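Local coordinates for Lmo1076 protein (Listeria monocytogenes serovar 1/2a, PDB 3FI7) that cleaves peptidoglycan as an autoinhibited, virulence-associated N-acetylglucosaminidase of glycoside hydrolase family 73, this chain being the catalytic domain of a longer secreted autolysin, at residues N75-L78 / F79-G83; A161-N164 / T165-S168; Q31-I34 / N35-S38. All blocks are in the same frame, centred on the assembly; numbering follows the deposited sequence.

Contact 1: N75-L78 / F79-G83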
ATOM      1  N   ASN A  75       2.350  11.197 -11.574  1.00 54.10           N
ATOM      2  CA  ASN A  75       3.300  10.090 -11.547  1.00 51.13           C
ATOM      3  C   ASN A  75       2.692   8.793 -11.025  1.00 45.65           C
ATOM      4  O   ASN A  75       2.963   7.722 -11.554  1.00 40.06           O
ATOM      5  CB  ASN A  75       4.516  10.483 -10.719  1.00 46.29           C
ATOM      6  CG  ASN A  75       5.104  11.806 -11.165  1.00 60.14           C
ATOM      7  OD1 ASN A  75       5.486  11.965 -12.327  1.00 58.92           O
ATOM      8  ND2 ASN A  75       5.165  12.767 -10.249  1.00 54.82           N
ATOM      9  N   TYR A  76       1.891   8.902  -9.968  1.00 37.64           N
ATOM     10  CA  TYR A  76       1.117   7.774  -9.458  1.00 45.00           C
ATOM     11  C   TYR A  76       1.980   6.647  -8.904  1.00 43.87           C
ATOM     12  O   TYR A  76       1.516   5.520  -8.779  1.00 41.48           O
ATOM     13  CB  TYR A  76       0.199   7.225 -10.557  1.00 44.52           C
ATOM     14  CG  TYR A  76      -0.797   8.237 -11.082  1.00 51.98           C
ATOM     15  CD1 TYR A  76      -0.652   8.801 -12.345  1.00 50.10           C
ATOM     16  CD2 TYR A  76      -1.885   8.632 -10.309  1.00 53.79           C
ATOM     17  CE1 TYR A  76      -1.570   9.731 -12.824  1.00 51.59           C
ATOM     18  CE2 TYR A  76      -2.803   9.556 -10.777  1.00 52.78           C
ATOM     19  CZ  TYR A  76      -2.644  10.100 -12.034  1.00 57.77           C
ATOM     20  OH  TYR A  76      -3.566  11.017 -12.489  1.00 62.83           O
ATOM     21  N   ASN A  77       3.227   6.956  -8.569  1.00 41.86           N
ATOM     22  CA  ASN A  77       4.198   5.951  -8.135  1.00 38.44           C
ATOM     23  C   ASN A  77       4.160   5.810  -6.615  1.00 40.92           C
ATOM     24  O   ASN A  77       4.928   6.467  -5.892  1.00 39.23           O
ATOM     25  CB  ASN A  77       5.598   6.356  -8.637  1.00 35.17           C
ATOM     26  CG  ASN A  77       6.653   5.273  -8.432  1.00 35.44           C
ATOM     27  OD1 ASN A  77       6.515   4.392  -7.584  1.00 38.49           O
ATOM     28  ND2 ASN A  77       7.732   5.354  -9.211  1.00 41.17           N
ATOM     29  N   LEU A  78       3.258   4.957  -6.131  1.00 32.13           N
ATOM     30  CA  LEU A  78       2.986   4.852  -4.696  1.00 31.86           C
ATOM     31  C   LEU A  78       4.141   4.253  -3.918  1.00 36.50           C
ATOM     32  O   LEU A  78       4.336   4.563  -2.744  1.00 36.34           O
ATOM     33  CB  LEU A  78       1.726   4.021  -4.435  1.00 28.41           C
ATOM     34  CG  LEU A  78       0.420   4.566  -5.024  1.00 38.85           C
ATOM     35  CD1 LEU A  78      -0.680   3.508  -4.933  1.00 33.25           C
ATOM     36  CD2 LEU A  78       0.002   5.880  -4.343  1.00 33.99           C
ATOM     37  N   PHE A  79       4.909   3.388  -4.563  1.00 34.50           N
ATOM     38  CA  PHE A  79       5.931   2.656  -3.833  1.00 36.24           C
ATOM     39  C   PHE A  79       7.339   3.203  -4.081  1.00 36.78           C
ATOM     40  O   PHE A  79       8.316   2.641  -3.606  1.00 34.41           O
ATOM     41  CB  PHE A  79       5.822   1.161  -4.141  1.00 29.84           C
ATOM     42  CG  PHE A  79       4.475   0.579  -3.820  1.00 31.33           C
ATOM     43  CD1 PHE A  79       4.219   0.032  -2.571  1.00 31.42           C
ATOM     44  CD2 PHE A  79       3.455   0.594  -4.760  1.00 30.98           C
ATOM     45  CE1 PHE A  79       2.968  -0.507  -2.268  1.00 35.28           C
ATOM     46  CE2 PHE A  79       2.212   0.056  -4.465  1.00 36.93           C
ATOM     47  CZ  PHE A  79       1.968  -0.494  -3.213  1.00 34.42           C
ATOM     48  N   GLY A  80       7.434   4.315  -4.805  1.00 38.86           N
ATOM     49  CA  GLY A  80       8.726   4.929  -5.078  1.00 34.04           C
ATOM     50  C   GLY A  80       9.670   4.024  -5.856  1.00 38.49           C
ATOM     51  O   GLY A  80      10.868   3.984  -5.592  1.00 42.96           O
ATOM     52  N   ILE A  81       9.121   3.295  -6.821  1.00 37.70           N
ATOM     53  CA  ILE A  81       9.901   2.367  -7.627  1.00 38.23           C
ATOM     54  C   ILE A  81      10.804   3.097  -8.621  1.00 44.20           C
ATOM     55  O   ILE A  81      10.348   3.967  -9.359  1.00 44.76           O
ATOM     56  CB  ILE A  81       8.975   1.417  -8.407  1.00 46.83           C
ATOM     57  CG1 ILE A  81       8.156   0.564  -7.437  1.00 40.31           C
ATOM     58  CG2 ILE A  81       9.780   0.545  -9.366  1.00 41.47           C
ATOM     59  CD1 ILE A  81       8.980  -0.049  -6.325  1.00 40.90           C
ATOM     60  N   LYS A  82      12.084   2.739  -8.638  1.00 44.87           N
ATOM     61  CA  LYS A  82      13.031   3.344  -9.574  1.00 52.40           C
ATOM     62  C   LYS A  82      12.949   2.719 -10.963  1.00 51.63           C
ATOM     63  O   LYS A  82      12.533   1.574 -11.117  1.00 51.48           O
ATOM     64  CB  LYS A  82      14.462   3.263  -9.037  1.00 49.37           C
ATOM     65  CG  LYS A  82      14.772   4.301  -7.977  1.00 51.78           C
ATOM     66  CD  LYS A  82      16.192   4.165  -7.477  1.00 53.41           C
ATOM     67  CE  LYS A  82      16.432   5.065  -6.290  1.00 58.51           C
ATOM     68  NZ  LYS A  82      17.617   4.619  -5.510  1.00 75.53           N
ATOM     69  N   GLY A  83      13.346   3.486 -11.975  1.00 56.65           N
ATOM     70  CA  GLY A  83      13.322   3.014 -13.349  1.00 50.57           C
ATOM     71  C   GLY A  83      12.234   3.683 -14.170  1.00 56.91           C
ATOM     72  O   GLY A  83      11.999   4.887 -14.054  1.00 58.02           O
TER
HETATM   73  O   HOH W   1       4.909   2.062  -7.478  1.00 43.10           O
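A type I beta turn runs from Asn77 to Gly80, and the side chain of Asn77 reaches across it to the backbone of Ile81. The backbone bond of the turn, Gly80 N to Asn77 O, is weak at 3.5 Å. The side-chain amide makes the firmer link. Asn77 OD1 accepts from Ile81 N at 2.9 Å, with the donor tilted 22° from the plane of the side-chain carbonyl. Asn77 ND2 gives a hydrogen to Ile81 O at 3.0 Å. This second bond lies in the carbonyl plane of Ile81, on a lone pair, and close to the plane of the Asn77 amide. One amide thus meets both the N-H and the C=O of one residue, much as a backbone partner would, and its rotation is fixed. CG stands anti to the backbone N of Asn77 (chi1 -171°), which carries the amide along the turn to Ile81. A water bridges side chain and backbone: it donates to Asn77 OD1 at 2.8 Å and accepts from Phe79 N at 3.2 Å. It also sits at the edge of the Phe79 ring, in its plane. The ring lies back beside Leu78, and Phe79 CD2 is 3.9 Å from Leu78 CB. Gly80 completes the turn with a positive phi of 61°.

The loop lies between helix 52-63 and strand 89-98, and Asn77, Leu78 and Phe79 are buried in it. Phe79 packs against Gln58, Ala59 and Glu62 of helix 52-63 and against Ser119 and Asn123 of helix 116-129. Leu78 N is bonded to Ser119 OG. Asn77 ND2 has a second acceptor in Ala111 O, where strand 104-111 ends, and Lys82 forms a salt bridge with Glu96 of strand 89-98.

Contact 2: A161-N164 / T165-S168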
ATOM      1  N   ALA A 161      11.965  -3.990   3.217  1.00 38.93           N
ATOM      2  CA  ALA A 161      12.633  -2.805   3.724  1.00 41.94           C
ATOM      3  C   ALA A 161      13.496  -3.194   4.910  1.00 44.94           C
ATOM      4  O   ALA A 161      13.158  -4.109   5.661  1.00 48.46           O
ATOM      5  CB  ALA A 161      11.601  -1.751   4.150  1.00 33.71           C
ATOM      6  N   THR A 162      14.608  -2.493   5.077  1.00 47.67           N
ATOM      7  CA  THR A 162      15.384  -2.600   6.300  1.00 58.62           C
ATOM      8  C   THR A 162      14.786  -1.624   7.306  1.00 61.41           C
ATOM      9  O   THR A 162      14.882  -0.406   7.144  1.00 65.22           O
ATOM     10  CB  THR A 162      16.854  -2.268   6.055  1.00 62.65           C
ATOM     11  OG1 THR A 162      17.338  -3.061   4.964  1.00 61.50           O
ATOM     12  CG2 THR A 162      17.675  -2.565   7.297  1.00 69.64           C
ATOM     13  N   ASP A 163      14.148  -2.171   8.332  1.00 49.93           N
ATOM     14  CA  ASP A 163      13.366  -1.388   9.286  1.00 40.63           C
ATOM     15  C   ASP A 163      12.790  -2.426  10.227  1.00 44.25           C
ATOM     16  O   ASP A 163      11.890  -3.183   9.856  1.00 43.17           O
ATOM     17  CB  ASP A 163      12.247  -0.611   8.567  1.00 37.50           C
ATOM     18  CG  ASP A 163      11.296   0.122   9.533  1.00 50.44           C
ATOM     19  OD1 ASP A 163      11.324  -0.165  10.750  1.00 45.54           O
ATOM     20  OD2 ASP A 163      10.509   0.989   9.067  1.00 48.30           O
ATOM     21  N   ASN A 164      13.328  -2.489  11.436  1.00 38.83           N
ATOM     22  CA  ASN A 164      12.966  -3.573  12.338  1.00 52.37           C
ATOM     23  C   ASN A 164      11.631  -3.361  13.046  1.00 49.05           C
ATOM     24  O   ASN A 164      11.278  -4.119  13.951  1.00 49.55           O
ATOM     25  CB  ASN A 164      14.089  -3.860  13.340  1.00 63.86           C
ATOM     26  CG  ASN A 164      14.275  -2.747  14.335  1.00 74.76           C
ATOM     27  OD1 ASN A 164      13.841  -1.619  14.107  1.00 75.13           O
ATOM     28  ND2 ASN A 164      14.920  -3.058  15.455  1.00 84.50           N
ATOM     29  N   THR A 165      10.888  -2.337  12.631  1.00 36.03           N
ATOM     30  CA  THR A 165       9.499  -2.208  13.067  1.00 43.92           C
ATOM     31  C   THR A 165       8.538  -2.169  11.880  1.00 41.75           C
ATOM     32  O   THR A 165       7.362  -1.823  12.037  1.00 42.76           O
ATOM     33  CB  THR A 165       9.265  -0.969  13.962  1.00 46.12           C
ATOM     34  OG1 THR A 165       9.719   0.206  13.284  1.00 49.97           O
ATOM     35  CG2 THR A 165      10.008  -1.112  15.291  1.00 44.00           C
ATOM     36  N   TYR A 166       9.037  -2.533  10.702  1.00 36.35           N
ATOM     37  CA  TYR A 166       8.208  -2.532   9.495  1.00 37.56           C
ATOM     38  C   TYR A 166       6.906  -3.305   9.690  1.00 37.35           C
ATOM     39  O   TYR A 166       5.824  -2.781   9.428  1.00 38.24           O
ATOM     40  CB  TYR A 166       8.965  -3.090   8.288  1.00 29.50           C
ATOM     41  CG  TYR A 166       8.340  -2.694   6.969  1.00 37.68           C
ATOM     42  CD1 TYR A 166       8.247  -1.358   6.597  1.00 33.28           C
ATOM     43  CD2 TYR A 166       7.836  -3.650   6.097  1.00 35.68           C
ATOM     44  CE1 TYR A 166       7.666  -0.988   5.397  1.00 39.38           C
ATOM     45  CE2 TYR A 166       7.259  -3.288   4.889  1.00 37.20           C
ATOM     46  CZ  TYR A 166       7.175  -1.958   4.544  1.00 35.52           C
ATOM     47  OH  TYR A 166       6.601  -1.596   3.338  1.00 40.54           O
ATOM     48  N   ALA A 167       7.013  -4.549  10.151  1.00 29.99           N
ATOM     49  CA  ALA A 167       5.832  -5.396  10.328  1.00 35.82           C
ATOM     50  C   ALA A 167       4.843  -4.754  11.287  1.00 39.79           C
ATOM     51  O   ALA A 167       3.629  -4.736  11.048  1.00 38.80           O
ATOM     52  CB  ALA A 167       6.228  -6.776  10.827  1.00 30.90           C
ATOM     53  N   SER A 168       5.377  -4.225  12.377  1.00 34.53           N
ATOM     54  CA  SER A 168       4.559  -3.582  13.391  1.00 36.61           C
ATOM     55  C   SER A 168       3.787  -2.375  12.822  1.00 37.09           C
ATOM     56  O   SER A 168       2.621  -2.172  13.145  1.00 33.60           O
ATOM     57  CB  SER A 168       5.438  -3.173  14.580  1.00 32.04           C
ATOM     58  OG  SER A 168       4.799  -2.177  15.352  1.00 49.79           O
TER
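Asp163 OD1 accepts two hydrogen bonds from Thr165. The backbone N of Thr165 reaches it at 2.9 Å, on the anti side of the carboxylate and 32° out of its plane. Thr165 OG1 donates to the same Asp163 OD1 at 3.0 Å, on the syn lone pair. The hydroxyl can do this because OG1 stands between the backbone N and the carbonyl carbon (chi1 55°), on the side facing the aspartate. Two donors from one residue hold the carboxylate in place. Its other oxygen, OD2, forms a salt bridge with Lys169, one turn into the following helix.

The bond from Thr165 N makes an Asx turn at the entry to helix 166-176. Thr165 is the N-cap residue, but its own side chain makes no capping bond; the hydroxyl points to Asp163 instead. The backbone closes one residue later: Tyr166 N donates to Asp163 O at 3.0 Å, from well above the carbonyl plane.

The Tyr166 ring is touched from two directions. Ala161 CB sits over the centre of one face, 4.2 Å from the ring centroid, in a CH-pi contact. Asp163 OD2 lies at the ring edge, 4.1 Å from Tyr166 CD1, with the carboxylate and ring planes 59° apart. The far end of the ring is held as well: Tyr166 OH is hydrogen-bonded to Glu62 OE2 and Gln58 NE2, both of helix 52-63. Gln157 also touches Tyr166, and its OE1 accepts from Ala167 N in the first turn of the helix.

Contact 3: Q31-I34 / N35-S38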
ATOM      1  N   GLN A  31      -8.673   7.845   5.112  1.00 30.80           N
ATOM      2  CA  GLN A  31      -9.735   6.910   4.750  1.00 32.04           C
ATOM      3  C   GLN A  31     -10.049   7.048   3.263  1.00 29.44           C
ATOM      4  O   GLN A  31     -10.301   6.061   2.569  1.00 32.21           O
ATOM      5  CB  GLN A  31     -10.988   7.171   5.595  1.00 28.05           C
ATOM      6  CG  GLN A  31     -12.128   6.187   5.355  1.00 32.04           C
ATOM      7  CD  GLN A  31     -11.785   4.776   5.808  1.00 36.59           C
ATOM      8  OE1 GLN A  31     -11.437   4.544   6.969  1.00 33.29           O
ATOM      9  NE2 GLN A  31     -11.880   3.828   4.889  1.00 28.80           N
ATOM     10  N   THR A  32     -10.004   8.281   2.773  1.00 27.83           N
ATOM     11  CA  THR A  32     -10.254   8.541   1.360  1.00 30.68           C
ATOM     12  C   THR A  32      -9.189   7.874   0.492  1.00 34.17           C
ATOM     13  O   THR A  32      -9.493   7.330  -0.578  1.00 34.05           O
ATOM     14  CB  THR A  32     -10.308  10.043   1.082  1.00 34.45           C
ATOM     15  OG1 THR A  32     -11.480  10.579   1.699  1.00 39.35           O
ATOM     16  CG2 THR A  32     -10.330  10.336  -0.428  1.00 26.69           C
ATOM     17  N   PHE A  33      -7.946   7.890   0.962  1.00 29.58           N
ATOM     18  CA  PHE A  33      -6.882   7.204   0.238  1.00 34.41           C
ATOM     19  C   PHE A  33      -7.150   5.698   0.171  1.00 32.04           C
ATOM     20  O   PHE A  33      -7.107   5.103  -0.903  1.00 32.70           O
ATOM     21  CB  PHE A  33      -5.505   7.474   0.852  1.00 35.22           C
ATOM     22  CG  PHE A  33      -4.416   6.639   0.250  1.00 35.84           C
ATOM     23  CD1 PHE A  33      -3.986   5.484   0.880  1.00 30.38           C
ATOM     24  CD2 PHE A  33      -3.857   6.983  -0.976  1.00 33.39           C
ATOM     25  CE1 PHE A  33      -2.986   4.701   0.315  1.00 35.96           C
ATOM     26  CE2 PHE A  33      -2.862   6.202  -1.547  1.00 32.65           C
ATOM     27  CZ  PHE A  33      -2.425   5.061  -0.899  1.00 28.10           C
ATOM     28  N   ILE A  34      -7.426   5.083   1.316  1.00 31.58           N
ATOM     29  CA  ILE A  34      -7.806   3.671   1.325  1.00 29.74           C
ATOM     30  C   ILE A  34      -8.986   3.405   0.379  1.00 30.85           C
ATOM     31  O   ILE A  34      -8.922   2.510  -0.455  1.00 30.81           O
ATOM     32  CB  ILE A  34      -8.152   3.193   2.735  1.00 28.29           C
ATOM     33  CG1 ILE A  34      -6.884   3.121   3.594  1.00 32.12           C
ATOM     34  CG2 ILE A  34      -8.863   1.844   2.683  1.00 23.29           C
ATOM     35  CD1 ILE A  34      -7.146   3.291   5.090  1.00 30.36           C
ATOM     36  N   ASN A  35     -10.049   4.200   0.496  1.00 31.39           N
ATOM     37  CA  ASN A  35     -11.233   4.010  -0.340  1.00 29.03           C
ATOM     38  C   ASN A  35     -10.884   4.049  -1.824  1.00 35.07           C
ATOM     39  O   ASN A  35     -11.502   3.362  -2.621  1.00 33.20           O
ATOM     40  CB  ASN A  35     -12.302   5.066  -0.038  1.00 25.08           C
ATOM     41  CG  ASN A  35     -12.822   4.992   1.395  1.00 26.77           C
ATOM     42  OD1 ASN A  35     -12.628   3.996   2.096  1.00 26.35           O
ATOM     43  ND2 ASN A  35     -13.478   6.059   1.836  1.00 28.58           N
ATOM     44  N   SER A  36      -9.886   4.850  -2.190  1.00 32.24           N
ATOM     45  CA  SER A  36      -9.540   5.036  -3.596  1.00 29.72           C
ATOM     46  C   SER A  36      -8.745   3.883  -4.212  1.00 33.68           C
ATOM     47  O   SER A  36      -8.686   3.774  -5.424  1.00 35.51           O
ATOM     48  CB  SER A  36      -8.759   6.340  -3.796  1.00 30.08           C
ATOM     49  OG  SER A  36      -7.405   6.180  -3.408  1.00 36.99           O
ATOM     50  N   ILE A  37      -8.134   3.027  -3.398  1.00 29.63           N
ATOM     51  CA  ILE A  37      -7.360   1.916  -3.959  1.00 31.49           C
ATOM     52  C   ILE A  37      -7.844   0.515  -3.566  1.00 36.95           C
ATOM     53  O   ILE A  37      -7.308  -0.483  -4.047  1.00 38.42           O
ATOM     54  CB  ILE A  37      -5.872   2.022  -3.578  1.00 35.39           C
ATOM     55  CG1 ILE A  37      -5.707   2.013  -2.049  1.00 23.55           C
ATOM     56  CG2 ILE A  37      -5.233   3.265  -4.206  1.00 24.97           C
ATOM     57  CD1 ILE A  37      -4.279   1.603  -1.607  1.00 34.14           C
ATOM     58  N   SER A  38      -8.844   0.430  -2.693  1.00 29.75           N
ATOM     59  CA  SER A  38      -9.233  -0.866  -2.139  1.00 30.24           C
ATOM     60  C   SER A  38      -9.799  -1.801  -3.207  1.00 32.96           C
ATOM     61  O   SER A  38      -9.531  -3.000  -3.190  1.00 38.69           O
ATOM     62  CB  SER A  38     -10.229  -0.704  -0.977  1.00 26.44           C
ATOM     63  OG  SER A  38     -11.463  -0.157  -1.430  1.00 35.19           O
TER
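Gln31 and Asn35 join their side-chain amides one helical turn apart. Gln31 NE2 donates to Asn35 OD1 at 2.9 Å, and the bond is fairly straight. The acceptor lies in the amide plane of Gln31, while the donor is tilted 31° from the carbonyl plane of Asn35. The two amide planes are 37° apart. A bend at chi2 of Gln31 (66°) turns its amide forward along the helix to Asn35. Beneath this pair runs the backbone bond of the same two residues, Asn35 N to Gln31 O at 2.8 Å.

Ser36 reaches the other way, to the backbone. Its OG donates to Phe33 O at 2.7 Å. Ser36 N bonds chiefly to Thr32 O. Ser36 N and Ile37 N make further weak bonds to the Phe33 carbonyl, so it is shared among three donors. Ile37 N has a better acceptor in Ile34 O at 3.1 Å, a three-residue step within the run of four-residue bonds. On the buried side, Ile37 CD1 touches the Phe33 ring obliquely, 3.9 Å from Phe33 CE1.

The next shell packs the apolar side. Phe33 rests on Ala60 and Ser63, and Ile37 on Ala59, all in helix 52-63. Ile34 packs on Ile56 of that helix, and on Trp65 and Tyr177. At the start of the helix, Thr28 OG1 is bonded to Gln31 N, and Thr28 O accepts from Thr32 OG1. Gln31, Thr32, Asn35 and Ser36 keep to the more exposed side. In this part of helix 29-47, Phe33, Ile34 and Ile37 face helix 52-63, as in an amphipathic helix, within a mainly helical domain of the lysozyme clan.

From the N terminus the order is contact 3, contact 1, contact 2. They follow in series; none nests in or crosses another. Contact 3 is a stretch of helix 29-47 and closes no loop. Contact 1 closes a tight turn in the loop between helix 52-63 and strand 89-98. Contact 2 closes the turn that leads into helix 166-176. Contacts 1 and 3 touch, with Leu78 CD2 4.0 Å from Phe33 CE2. Contact 2 is about 7 Å from contact 1 at the nearest atoms. It lies across the chain's centre from contact 3. Helix 52-63 is common to all three, and Gln58 and Glu62 meet both Phe79 and Tyr166.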